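Local coordinates for protein GphF (Cystobacter violaceus, PDB 6MFC) that is a GNAT-like decarboxylase that probably acts on an acyl substrate in the initiation of polyketide biosynthesis, at residues 26-31 against 67-73; 36-40 against 55-59; 79-83 against 116-120; 109-114 against 145-151; 153-158 against 181-187. All blocks are in the same frame, centred on the assembly; numbering follows the deposited sequence.

Contact 1 of 5, residues 26-31 against 67-73; sequences HRIRHA and RGCWVLL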
# COMPACT_ATOMS: atom_id res chain seq x y z
N HIS A 26 -1.38 -6.97 21.24
CA HIS A 26 -1.13 -7.04 19.81
C HIS A 26 -0.41 -8.33 19.45
O HIS A 26 0.38 -8.86 20.23
CB HIS A 26 -0.30 -5.84 19.35
CG HIS A 26 1.16 -5.95 19.67
ND1 HIS A 26 1.62 -6.25 20.93
CD2 HIS A 26 2.26 -5.82 18.89
CE1 HIS A 26 2.94 -6.29 20.92
NE2 HIS A 26 3.35 -6.03 19.69
N ARG A 27 -0.69 -8.85 18.25
CA ARG A 27 -0.01 -10.03 17.74
C ARG A 27 -0.05 -10.00 16.22
O ARG A 27 -1.12 -9.84 15.63
CB ARG A 27 -0.66 -11.32 18.26
CG ARG A 27 -0.18 -12.57 17.54
CD ARG A 27 -0.62 -13.84 18.26
NE ARG A 27 -0.29 -15.04 17.49
CZ ARG A 27 -1.16 -15.73 16.77
NH1 ARG A 27 -2.43 -15.35 16.72
NH2 ARG A 27 -0.77 -16.80 16.09
N ILE A 28 1.11 -10.16 15.60
CA ILE A 28 1.25 -10.15 14.15
C ILE A 28 1.64 -11.55 13.69
O ILE A 28 2.57 -12.15 14.25
CB ILE A 28 2.28 -9.10 13.68
CG1 ILE A 28 1.72 -7.69 13.87
CG2 ILE A 28 2.67 -9.34 12.23
CD1 ILE A 28 2.66 -6.59 13.43
N ARG A 29 0.93 -12.06 12.70
CA ARG A 29 1.20 -13.38 12.14
C ARG A 29 0.93 -13.34 10.64
O ARG A 29 0.32 -12.40 10.12
CB ARG A 29 0.35 -14.46 12.81
CG ARG A 29 -1.15 -14.25 12.69
CD ARG A 29 -1.92 -15.50 13.10
NE ARG A 29 -3.36 -15.31 12.99
CZ ARG A 29 -4.05 -15.47 11.86
NH1 ARG A 29 -3.43 -15.83 10.74
NH2 ARG A 29 -5.37 -15.28 11.85
N HIS A 30 1.38 -14.38 9.95
CA HIS A 30 1.13 -14.47 8.51
C HIS A 30 -0.36 -14.65 8.24
O HIS A 30 -1.10 -15.25 9.02
CB HIS A 30 1.91 -15.64 7.91
CG HIS A 30 3.35 -15.33 7.63
ND1 HIS A 30 3.75 -14.23 6.91
CD2 HIS A 30 4.49 -15.99 7.97
CE1 HIS A 30 5.07 -14.22 6.83
NE2 HIS A 30 5.54 -15.27 7.46
N ALA A 31 -0.79 -14.11 7.10
CA ALA A 31 -2.18 -14.29 6.69
C ALA A 31 -2.41 -15.72 6.23
O ALA A 31 -1.57 -16.31 5.55
CB ALA A 31 -2.53 -13.31 5.57
N ARG A 67 4.12 -16.15 2.56
CA ARG A 67 4.97 -15.56 3.58
C ARG A 67 5.26 -14.08 3.33
O ARG A 67 6.28 -13.56 3.78
CB ARG A 67 6.27 -16.35 3.71
CG ARG A 67 6.07 -17.75 4.27
CD ARG A 67 7.35 -18.32 4.86
NE ARG A 67 8.16 -19.04 3.88
CZ ARG A 67 9.26 -19.71 4.18
NH1 ARG A 67 9.69 -19.77 5.44
NH2 ARG A 67 9.94 -20.34 3.23
N GLY A 68 4.37 -13.40 2.61
CA GLY A 68 4.52 -11.98 2.36
C GLY A 68 3.28 -11.19 2.72
O GLY A 68 3.10 -10.05 2.28
N CYS A 69 2.40 -11.80 3.51
CA CYS A 69 1.18 -11.15 3.98
C CYS A 69 1.05 -11.38 5.47
O CYS A 69 1.25 -12.50 5.96
CB CYS A 69 -0.05 -11.70 3.24
SG CYS A 69 -0.02 -11.42 1.45
N TRP A 70 0.71 -10.32 6.21
CA TRP A 70 0.58 -10.38 7.65
C TRP A 70 -0.74 -9.77 8.09
O TRP A 70 -1.31 -8.91 7.41
CB TRP A 70 1.73 -9.65 8.36
CG TRP A 70 3.07 -10.26 8.13
CD1 TRP A 70 3.72 -11.14 8.94
CD2 TRP A 70 3.93 -10.04 7.01
NE1 TRP A 70 4.93 -11.48 8.40
CE2 TRP A 70 5.08 -10.81 7.21
CE3 TRP A 70 3.83 -9.25 5.85
CZ2 TRP A 70 6.14 -10.83 6.30
CZ3 TRP A 70 4.87 -9.27 4.95
CH2 TRP A 70 6.01 -10.05 5.18
N VAL A 71 -1.22 -10.22 9.25
CA VAL A 71 -2.39 -9.65 9.90
C VAL A 71 -2.00 -9.19 11.29
O VAL A 71 -1.10 -9.76 11.92
CB VAL A 71 -3.57 -10.64 9.96
CG1 VAL A 71 -4.07 -10.97 8.56
CG2 VAL A 71 -3.15 -11.91 10.69
N LEU A 72 -2.66 -8.14 11.77
CA LEU A 72 -2.47 -7.64 13.12
C LEU A 72 -3.73 -7.90 13.93
O LEU A 72 -4.83 -7.54 13.50
CB LEU A 72 -2.14 -6.14 13.11
CG LEU A 72 -2.07 -5.44 14.47
CD1 LEU A 72 -1.17 -6.19 15.43
CD2 LEU A 72 -1.58 -4.01 14.29
N LEU A 73 -3.56 -8.54 15.08
CA LEU A 73 -4.68 -8.94 15.92
C LEU A 73 -4.79 -8.02 17.13
O LEU A 73 -3.81 -7.81 17.85
CB LEU A 73 -4.52 -10.39 16.39
CG LEU A 73 -4.45 -11.45 15.29
CD1 LEU A 73 -4.39 -12.84 15.90
CD2 LEU A 73 -5.64 -11.33 14.36
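C69 O accepts two donors at the end of strand 27-30 and just past it, A31 N at 2.8 Å and the ring nitrogen H30 ND1 at 3.2 Å, which arrive from opposite faces of its carbonyl plane. This double grip finishes the antiparallel pairing of strands 27-30 and 70-73 at one margin of the GNAT-fold sheet, a worked example of a side chain sharing a backbone acceptor with the main chain. The oxygen lies in the plane of the H30 imidazole. With CG of H30 swung beside its own backbone N (chi1 -81°), the ring lies alongside W70, the two planes 33° apart; W70 also meets F135 edge-to-face. R67 CA adds a CH-pi contact over a face of the imidazole.

In the middle of the ladder R29 and V71 form a hydrogen-bonded pair, with V71 N to R29 O at 2.8 Å and R29 N to V71 O at 3.2 Å. V71 CG2 sits over the centre of one face of the R29 guanidinium, whose NH2 makes a salt bridge to D35. I28 and L72 share the other face of the sheet, against helix 128-140: I28 CG1 touches L72 CD1 at 3.6 Å, while I28 CG2 lies 3.9 Å from W70 CD1.

Contact 2 of 5, residues 36-40 against 55-59; sequences LDALC and RAELL
R55 reaches from helix 55-59 along the side of helix 36-40, and nearly every atom of its chain meets something there. R55 CB lies 3.8 Å from C40 SG. R55 CG, anti to the backbone N (chi1 -171°), meets both C40 SG and L36 CD2, the latter at 3.6 Å. CD continues past the same methyl, and R55 NE comes to 3.4 Å from L36 CD2, while L36 CG lies at the edge of the guanidinium, in its plane. The chain is extended from CG to NE; it crosses the L36 side chain at about a right angle and carries NH1 towards D37. There R55 NH1 and D37 OD2 form a long salt bridge of 3.7 Å.

The other branch of L36 turns inward: its CD1 meets L58 CB at 4.0 Å. L58 CD1 in turn rests near L39 O at 3.5 Å. The helix segments run at 118° to each other, their axes 9.9 Å apart, and L39 and L58 also pack on Y83 of the sheet, as the first two helices of a GNAT fold do. With D37 OD2 well out of the guanidinium plane, the D37 link is one of charge alone, which suggests that packing against L36 and C40 probably does more than the charge pair to place the arginine.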
# COMPACT_ATOMS: atom_id res chain seq x y z
N LEU A 36 -9.92 -15.17 5.34
CA LEU A 36 -10.43 -14.45 4.18
C LEU A 36 -11.69 -13.67 4.51
O LEU A 36 -11.87 -12.53 4.04
CB LEU A 36 -10.69 -15.44 3.04
CG LEU A 36 -11.18 -14.87 1.71
CD1 LEU A 36 -10.20 -13.83 1.18
CD2 LEU A 36 -11.38 -15.99 0.71
N ASP A 37 -12.59 -14.24 5.32
CA ASP A 37 -13.81 -13.54 5.68
C ASP A 37 -13.51 -12.30 6.52
O ASP A 37 -14.21 -11.28 6.40
CB ASP A 37 -14.76 -14.47 6.43
CG ASP A 37 -15.06 -15.73 5.66
OD1 ASP A 37 -14.13 -16.53 5.44
OD2 ASP A 37 -16.23 -15.93 5.27
N ALA A 38 -12.48 -12.36 7.36
CA ALA A 38 -12.09 -11.19 8.13
C ALA A 38 -11.35 -10.18 7.26
O ALA A 38 -11.53 -8.97 7.42
CB ALA A 38 -11.22 -11.61 9.32
N LEU A 39 -10.52 -10.66 6.33
CA LEU A 39 -9.81 -9.75 5.44
C LEU A 39 -10.77 -8.99 4.53
O LEU A 39 -10.52 -7.82 4.21
CB LEU A 39 -8.79 -10.53 4.60
CG LEU A 39 -7.66 -11.20 5.39
CD1 LEU A 39 -6.70 -11.93 4.46
CD2 LEU A 39 -6.91 -10.18 6.24
N CYS A 40 -11.86 -9.63 4.12
CA CYS A 40 -12.89 -8.92 3.36
C CYS A 40 -13.63 -7.93 4.25
O CYS A 40 -13.96 -6.82 3.80
CB CYS A 40 -13.86 -9.91 2.73
SG CYS A 40 -13.14 -10.95 1.44
N ARG A 55 -13.10 -10.51 -3.01
CA ARG A 55 -12.69 -11.70 -2.27
C ARG A 55 -11.69 -12.52 -3.08
O ARG A 55 -10.79 -13.14 -2.50
CB ARG A 55 -13.91 -12.54 -1.91
CG ARG A 55 -13.62 -13.69 -0.96
CD ARG A 55 -14.83 -14.59 -0.79
NE ARG A 55 -14.71 -15.45 0.39
CZ ARG A 55 -15.64 -16.32 0.77
NH1 ARG A 55 -15.45 -17.06 1.86
NH2 ARG A 55 -16.75 -16.46 0.07
N ALA A 56 -11.84 -12.54 -4.40
CA ALA A 56 -10.91 -13.29 -5.24
C ALA A 56 -9.52 -12.67 -5.21
O ALA A 56 -8.52 -13.40 -5.13
CB ALA A 56 -11.44 -13.36 -6.67
N GLU A 57 -9.43 -11.34 -5.28
CA GLU A 57 -8.12 -10.69 -5.26
C GLU A 57 -7.45 -10.85 -3.90
O GLU A 57 -6.24 -11.10 -3.83
CB GLU A 57 -8.25 -9.21 -5.62
CG GLU A 57 -6.96 -8.42 -5.45
CD GLU A 57 -5.84 -8.93 -6.34
OE1 GLU A 57 -6.13 -9.46 -7.43
OE2 GLU A 57 -4.66 -8.81 -5.94
N LEU A 58 -8.21 -10.70 -2.82
CA LEU A 58 -7.64 -10.88 -1.49
C LEU A 58 -7.12 -12.30 -1.30
O LEU A 58 -6.07 -12.51 -0.68
CB LEU A 58 -8.67 -10.54 -0.41
CG LEU A 58 -8.97 -9.04 -0.25
CD1 LEU A 58 -9.86 -8.80 0.95
CD2 LEU A 58 -7.67 -8.25 -0.15
N LEU A 59 -7.83 -13.28 -1.85
CA LEU A 59 -7.33 -14.65 -1.82
C LEU A 59 -6.12 -14.81 -2.73
O LEU A 59 -5.18 -15.55 -2.40
CB LEU A 59 -8.43 -15.63 -2.22
CG LEU A 59 -8.05 -17.11 -2.20
CD1 LEU A 59 -7.84 -17.60 -0.77
CD2 LEU A 59 -9.10 -17.95 -2.91

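Contact 3 of 5, residues 79-83 against 116-120; sequences VGATY and GLNVD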
# COMPACT_ATOMS: atom_id res chain seq x y z
N VAL A 79 -7.55 -6.34 12.93
CA VAL A 79 -7.71 -4.91 12.71
C VAL A 79 -6.70 -4.35 11.72
O VAL A 79 -6.82 -3.18 11.32
CB VAL A 79 -7.63 -4.12 14.03
CG1 VAL A 79 -8.74 -4.55 14.98
CG2 VAL A 79 -6.27 -4.30 14.68
N GLY A 80 -5.71 -5.15 11.31
CA GLY A 80 -4.71 -4.70 10.36
C GLY A 80 -4.25 -5.80 9.43
O GLY A 80 -4.10 -6.95 9.85
N ALA A 81 -4.03 -5.46 8.16
CA ALA A 81 -3.61 -6.42 7.16
C ALA A 81 -2.67 -5.76 6.16
O ALA A 81 -2.92 -4.64 5.71
CB ALA A 81 -4.81 -7.03 6.42
N THR A 82 -1.59 -6.46 5.81
CA THR A 82 -0.63 -5.99 4.83
C THR A 82 -0.39 -7.08 3.79
O THR A 82 -0.15 -8.24 4.15
CB THR A 82 0.70 -5.60 5.49
OG1 THR A 82 0.50 -4.41 6.27
CG2 THR A 82 1.75 -5.33 4.43
N TYR A 83 -0.47 -6.72 2.52
CA TYR A 83 -0.22 -7.63 1.41
C TYR A 83 1.03 -7.18 0.65
O TYR A 83 1.30 -5.99 0.53
CB TYR A 83 -1.41 -7.68 0.46
CG TYR A 83 -2.74 -7.89 1.16
CD1 TYR A 83 -3.23 -9.17 1.40
CD2 TYR A 83 -3.50 -6.81 1.58
CE1 TYR A 83 -4.44 -9.36 2.03
CE2 TYR A 83 -4.71 -6.99 2.21
CZ TYR A 83 -5.18 -8.26 2.44
OH TYR A 83 -6.39 -8.45 3.07
N GLY A 116 -1.07 -3.53 -0.40
CA GLY A 116 -2.04 -2.91 0.48
C GLY A 116 -1.63 -2.92 1.93
O GLY A 116 -0.89 -3.80 2.38
N LEU A 117 -2.10 -1.92 2.68
CA LEU A 117 -1.89 -1.85 4.13
C LEU A 117 -3.14 -1.22 4.72
O LEU A 117 -3.34 -0.01 4.62
CB LEU A 117 -0.63 -1.06 4.48
CG LEU A 117 -0.24 -0.95 5.96
CD1 LEU A 117 1.27 -0.93 6.10
CD2 LEU A 117 -0.84 0.30 6.60
N ASN A 118 -3.99 -2.05 5.32
CA ASN A 118 -5.26 -1.61 5.88
C ASN A 118 -5.21 -1.68 7.40
O ASN A 118 -4.71 -2.66 7.96
CB ASN A 118 -6.42 -2.46 5.36
CG ASN A 118 -6.56 -2.41 3.85
OD1 ASN A 118 -6.27 -1.38 3.23
ND2 ASN A 118 -7.00 -3.51 3.25
N VAL A 119 -5.70 -0.63 8.05
CA VAL A 119 -5.89 -0.60 9.49
C VAL A 119 -7.31 -0.14 9.76
O VAL A 119 -7.78 0.83 9.15
CB VAL A 119 -4.88 0.32 10.19
CG1 VAL A 119 -5.07 0.27 11.70
CG2 VAL A 119 -3.45 -0.06 9.82
N ASP A 120 -8.00 -0.85 10.65
CA ASP A 120 -9.41 -0.56 10.91
C ASP A 120 -9.57 0.89 11.35
O ASP A 120 -8.80 1.36 12.21
CB ASP A 120 -9.96 -1.51 11.97
CG ASP A 120 -11.47 -1.48 12.07
OD1 ASP A 120 -12.04 -0.40 12.36
OD2 ASP A 120 -12.11 -2.53 11.85
O HOH W 1 -8.06 -6.29 3.70
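The middle of the GNAT sheet is built here from the antiparallel strands 79-83 and 116-119, in which A81 and N118 make a hydrogen-bonded pair: N118 N reaches A81 O at 2.8 Å and A81 N reaches N118 O at 2.9 Å. On the side of the neighbouring strand 70-74, V79 and G80 both face L72 in a classic beta bulge. The ladder is closed at one end by Y83 N to G116 O at 3.0 Å and at the other by D120 N to V79 O at 2.7 Å, where D120 also turns its carboxylate to R45.

The two faces of the sheet differ in character. T82 lies side by side with L117, its OG1 3.6 Å from L117 CG, and T82 packs against helix 128-140; a bound glycerol lies close to L117. A81, Y83 and N118 look instead to helix 36-46. N118 CG lies beside its own backbone N (chi1 -60°), and the amide divides its polar ends: OD1 accepts from W47 NE1, while ND2 comes to the edge of the Y83 ring. A single water joins the neighbours on this side, lying at the edge of the Y83 ring, in its plane, and accepting both from Y83 OH at 2.8 Å and from N118 ND2 at 3.0 Å.

Contact 4 of 5, residues 109-114 against 145-151; sequences GAALQL and GIENVVG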
# COMPACT_ATOMS: atom_id res chain seq x y z
N GLY A 109 13.07 -11.67 -7.65
CA GLY A 109 13.29 -10.25 -7.75
C GLY A 109 13.98 -9.68 -6.52
O GLY A 109 14.08 -10.30 -5.47
N ALA A 110 14.46 -8.44 -6.68
CA ALA A 110 15.19 -7.74 -5.64
C ALA A 110 14.40 -6.56 -5.08
O ALA A 110 14.98 -5.54 -4.69
CB ALA A 110 16.55 -7.27 -6.17
N ALA A 111 13.08 -6.69 -5.03
CA ALA A 111 12.23 -5.64 -4.48
C ALA A 111 10.88 -6.23 -4.12
O ALA A 111 10.35 -7.07 -4.85
CB ALA A 111 12.06 -4.48 -5.47
N LEU A 112 10.33 -5.79 -2.99
CA LEU A 112 9.05 -6.27 -2.48
C LEU A 112 8.01 -5.16 -2.64
O LEU A 112 8.19 -4.06 -2.12
CB LEU A 112 9.17 -6.70 -1.02
CG LEU A 112 7.93 -7.30 -0.36
CD1 LEU A 112 7.55 -8.62 -1.02
CD2 LEU A 112 8.17 -7.50 1.13
N GLN A 113 6.92 -5.46 -3.34
CA GLN A 113 5.90 -4.48 -3.66
C GLN A 113 4.76 -4.55 -2.65
O GLN A 113 4.21 -5.63 -2.41
CB GLN A 113 5.35 -4.70 -5.07
CG GLN A 113 4.19 -3.78 -5.42
CD GLN A 113 3.42 -4.25 -6.63
OE1 GLN A 113 3.66 -5.34 -7.14
NE2 GLN A 113 2.49 -3.43 -7.10
N LEU A 114 4.40 -3.41 -2.08
CA LEU A 114 3.26 -3.32 -1.18
C LEU A 114 1.98 -3.24 -2.00
O LEU A 114 1.77 -2.26 -2.74
CB LEU A 114 3.38 -2.11 -0.26
CG LEU A 114 4.43 -2.17 0.86
CD1 LEU A 114 4.48 -0.85 1.61
CD2 LEU A 114 4.14 -3.32 1.80
N GLY A 145 18.08 -10.89 -0.65
CA GLY A 145 17.81 -10.44 -1.99
C GLY A 145 16.95 -9.20 -2.08
O GLY A 145 17.07 -8.44 -3.04
N ILE A 146 16.08 -8.98 -1.09
CA ILE A 146 15.19 -7.82 -1.11
C ILE A 146 16.00 -6.56 -0.88
O ILE A 146 16.66 -6.41 0.16
CB ILE A 146 14.08 -7.97 -0.06
CG1 ILE A 146 13.13 -9.11 -0.44
CG2 ILE A 146 13.31 -6.67 0.08
CD1 ILE A 146 12.31 -8.82 -1.68
N GLU A 147 15.96 -5.64 -1.84
CA GLU A 147 16.69 -4.38 -1.75
C GLU A 147 15.80 -3.18 -1.50
O GLU A 147 16.28 -2.19 -0.93
CB GLU A 147 17.51 -4.14 -3.03
CG GLU A 147 18.74 -5.02 -3.15
CD GLU A 147 19.45 -4.84 -4.48
OE1 GLU A 147 18.76 -4.70 -5.51
OE2 GLU A 147 20.70 -4.84 -4.49
N ASN A 148 14.54 -3.22 -1.89
CA ASN A 148 13.64 -2.09 -1.70
C ASN A 148 12.23 -2.59 -1.42
O ASN A 148 11.82 -3.65 -1.89
CB ASN A 148 13.62 -1.17 -2.93
CG ASN A 148 14.95 -0.51 -3.19
OD1 ASN A 148 15.24 0.56 -2.67
ND2 ASN A 148 15.78 -1.16 -4.01
N VAL A 149 11.50 -1.81 -0.63
CA VAL A 149 10.07 -1.99 -0.43
C VAL A 149 9.39 -0.83 -1.13
O VAL A 149 9.52 0.33 -0.71
CB VAL A 149 9.70 -2.04 1.06
CG1 VAL A 149 8.20 -2.23 1.23
CG2 VAL A 149 10.47 -3.15 1.76
N VAL A 150 8.67 -1.12 -2.21
CA VAL A 150 8.04 -0.09 -3.02
C VAL A 150 6.54 -0.32 -3.04
O VAL A 150 6.04 -1.35 -2.59
CB VAL A 150 8.61 -0.04 -4.45
CG1 VAL A 150 10.13 -0.01 -4.42
CG2 VAL A 150 8.11 -1.23 -5.24
N GLY A 151 5.82 0.66 -3.57
CA GLY A 151 4.38 0.58 -3.67
C GLY A 151 3.84 1.79 -4.41
O GLY A 151 4.55 2.78 -4.61
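Strands 111-114 and 148-151 run parallel with their directions 30° apart, joined through helix 128-140 as a beta-alpha-beta unit of the GNAT fold. Three backbone bonds alternate along them: L112 N gives to N148 O at 2.8 Å, V150 N to L112 O at 3.0 Å, and L114 N to V150 O at 2.7 Å. In GNAT proteins the two parallel strands at this position typically separate further on, opening a cleft where acyl-CoA or acyl-pantetheine can enter; a bound pentaethylene glycol near L114 is consistent with a pocket there, though it probably came from the crystallisation liquor.

The side chains sort onto two faces. L112, L114 and V149 share one face; L114 and V149 touch helix 128-140, while L112 packs on A84. V149 CG1 points opposite to its backbone N, and that branch crosses L114 to touch its CG at 3.8 Å. I146 comes from the turn before the strand: both of its torsions are near -68°, which bends CD1 back over the partner chain to L112 CB, again at 3.8 Å. V149, I146 and L114 all touch helix 128-140, so the connecting helix is seated on the strands it links. On the reverse face Q113 and V150 pair and pack against L93, and Q113 OE1 accepts from Q85 NE2 of strand 77-87.

Where the strands begin, the geometry changes. A110 CB approaches E147 OE1 to 3.5 Å, and E147 N bonds to A110 O at 3.0 Å from well above the carbonyl plane, 65° out of it.

Contact 5 of 5, residues 153-158 against 181-187; sequences SRCGDY and DPVLGFH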
# COMPACT_ATOMS: atom_id res chain seq x y z
N SER A 153 1.26 4.46 -3.87
CA SER A 153 0.42 5.10 -2.86
C SER A 153 -0.62 5.98 -3.55
O SER A 153 -0.83 5.91 -4.76
CB SER A 153 1.28 5.88 -1.88
OG SER A 153 0.49 6.52 -0.90
N ARG A 154 -1.29 6.83 -2.77
CA ARG A 154 -2.33 7.70 -3.29
C ARG A 154 -2.45 8.91 -2.38
O ARG A 154 -1.79 9.01 -1.35
CB ARG A 154 -3.66 6.94 -3.42
CG ARG A 154 -4.16 6.34 -2.12
CD ARG A 154 -5.48 5.60 -2.32
NE ARG A 154 -6.52 6.45 -2.88
CZ ARG A 154 -7.35 7.19 -2.15
NH1 ARG A 154 -7.28 7.17 -0.83
NH2 ARG A 154 -8.27 7.94 -2.75
N CYS A 155 -3.31 9.85 -2.78
CA CYS A 155 -3.55 11.07 -2.02
C CYS A 155 -4.97 11.06 -1.49
O CYS A 155 -5.91 10.77 -2.23
CB CYS A 155 -3.30 12.31 -2.89
SG CYS A 155 -1.58 12.57 -3.34
N GLY A 156 -5.12 11.40 -0.21
CA GLY A 156 -6.42 11.36 0.43
C GLY A 156 -7.15 12.69 0.44
O GLY A 156 -8.37 12.73 0.64
N ASP A 157 -6.42 13.79 0.23
CA ASP A 157 -7.00 15.13 0.26
C ASP A 157 -6.49 15.95 -0.92
O ASP A 157 -6.04 17.09 -0.78
CB ASP A 157 -6.68 15.82 1.58
CG ASP A 157 -7.50 17.08 1.79
OD1 ASP A 157 -8.50 17.28 1.07
OD2 ASP A 157 -7.14 17.89 2.68
N TYR A 158 -6.56 15.38 -2.12
CA TYR A 158 -6.21 16.13 -3.32
C TYR A 158 -7.37 16.97 -3.84
O TYR A 158 -7.14 18.11 -4.28
CB TYR A 158 -5.70 15.21 -4.43
CG TYR A 158 -5.47 15.95 -5.72
CD1 TYR A 158 -4.49 16.93 -5.81
CD2 TYR A 158 -6.25 15.70 -6.85
CE1 TYR A 158 -4.28 17.63 -6.99
CE2 TYR A 158 -6.05 16.39 -8.02
CZ TYR A 158 -5.06 17.36 -8.09
OH TYR A 158 -4.85 18.05 -9.26
N ASP A 181 0.46 15.51 1.93
CA ASP A 181 -0.76 14.73 2.01
C ASP A 181 -0.62 13.66 3.09
O ASP A 181 0.42 13.00 3.18
CB ASP A 181 -1.08 14.09 0.66
CG ASP A 181 -2.35 13.26 0.69
OD1 ASP A 181 -2.30 12.11 1.17
OD2 ASP A 181 -3.40 13.77 0.25
N PRO A 182 -1.64 13.47 3.93
CA PRO A 182 -1.52 12.50 5.03
C PRO A 182 -1.25 11.08 4.56
O PRO A 182 -0.45 10.37 5.18
CB PRO A 182 -2.88 12.61 5.74
CG PRO A 182 -3.41 13.95 5.36
CD PRO A 182 -2.93 14.20 3.96
N VAL A 183 -1.90 10.65 3.47
CA VAL A 183 -1.68 9.30 2.98
C VAL A 183 -0.28 9.14 2.40
O VAL A 183 0.33 8.08 2.52
CB VAL A 183 -2.77 8.93 1.95
CG1 VAL A 183 -2.74 7.45 1.64
CG2 VAL A 183 -4.14 9.35 2.46
N LEU A 184 0.25 10.19 1.77
CA LEU A 184 1.61 10.13 1.26
C LEU A 184 2.63 10.36 2.37
O LEU A 184 3.66 9.67 2.42
CB LEU A 184 1.81 11.15 0.14
CG LEU A 184 1.77 10.56 -1.27
CD1 LEU A 184 2.01 11.64 -2.32
CD2 LEU A 184 2.80 9.45 -1.40
N GLY A 185 2.37 11.32 3.26
CA GLY A 185 3.25 11.56 4.39
C GLY A 185 3.45 10.35 5.28
O GLY A 185 4.41 10.30 6.05
N PHE A 186 2.54 9.37 5.21
CA PHE A 186 2.73 8.12 5.93
C PHE A 186 3.99 7.40 5.47
O PHE A 186 4.77 6.91 6.29
CB PHE A 186 1.49 7.23 5.75
CG PHE A 186 1.62 5.87 6.38
CD1 PHE A 186 1.61 5.73 7.76
CD2 PHE A 186 1.73 4.73 5.60
CE1 PHE A 186 1.73 4.49 8.35
CE2 PHE A 186 1.84 3.49 6.19
CZ PHE A 186 1.84 3.36 7.56
N HIS A 187 4.21 7.34 4.16
CA HIS A 187 5.42 6.72 3.64
C HIS A 187 6.59 7.69 3.63
O HIS A 187 7.72 7.30 3.96
CB HIS A 187 5.17 6.17 2.23
CG HIS A 187 4.18 5.05 2.19
ND1 HIS A 187 4.54 3.74 2.45
CD2 HIS A 187 2.86 5.03 1.92
CE1 HIS A 187 3.47 2.97 2.33
NE2 HIS A 187 2.44 3.73 2.01
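Hydrogen bonds come first, and D181 carries all of those between the loop 153-158 and the helix start. D181 OD2 accepts from D157 N at 3.0 Å with its syn lone pair, and G156 N makes weak bonds to both carboxylate oxygens. D181 OD1 accepts from L184 N at 3.2 Å with its anti lone pair; V183 N makes a further weak bond to OD1. The carboxylate carbon stands opposite its own backbone N (chi1 -180°). OD1 serves mainly the helix and OD2 the loop, though the weak bonds of G156 reach both; OD2 also accepts from Y171 OH.

Van der Waals contacts flank the carboxylate. V183 lies against the loop backbone: its CB lies 3.4 Å from R154 O, and its CG2 lies 3.5 Å from G156 N. L184 spreads its two methyls, CD1 to C155 SG at 3.8 Å and CD2 to S153 OG at 3.8 Å.

Charges lead outward, with R154 paired to D205 and D157 to R160. Further along the helix, H187 ND1 is hydrogen-bonded to H217 NE2, close to a bound pentaethylene glycol that may mark a pocket. Taken together, this is an aspartate N-cap for helix 182-190 whose second oxygen also ties down the loop that leaves strand 148-153.

From the N terminus, contact 1 closes the first loop by pairing strand 27-30 with 70-74, and contact 2 is nested inside that loop, where the two intervening helices meet. L39 of contact 2 reaches both V71 of contact 1 and A81 of contact 3, so helices and sheet share one core. Strand 77-87 then follows 70-74 directly, which carries contact 1 into contact 3. Contacts 3 and 4 cross along the chain, their segments alternating, and both use strand 111-119, at its end and at its start; together they join the three neighbouring strands 77-87, 111-119 and 148-153. Contact 5 comes last, in series; its helix touches L117 of contact 3 through F186 and L114 of contact 4 through H187.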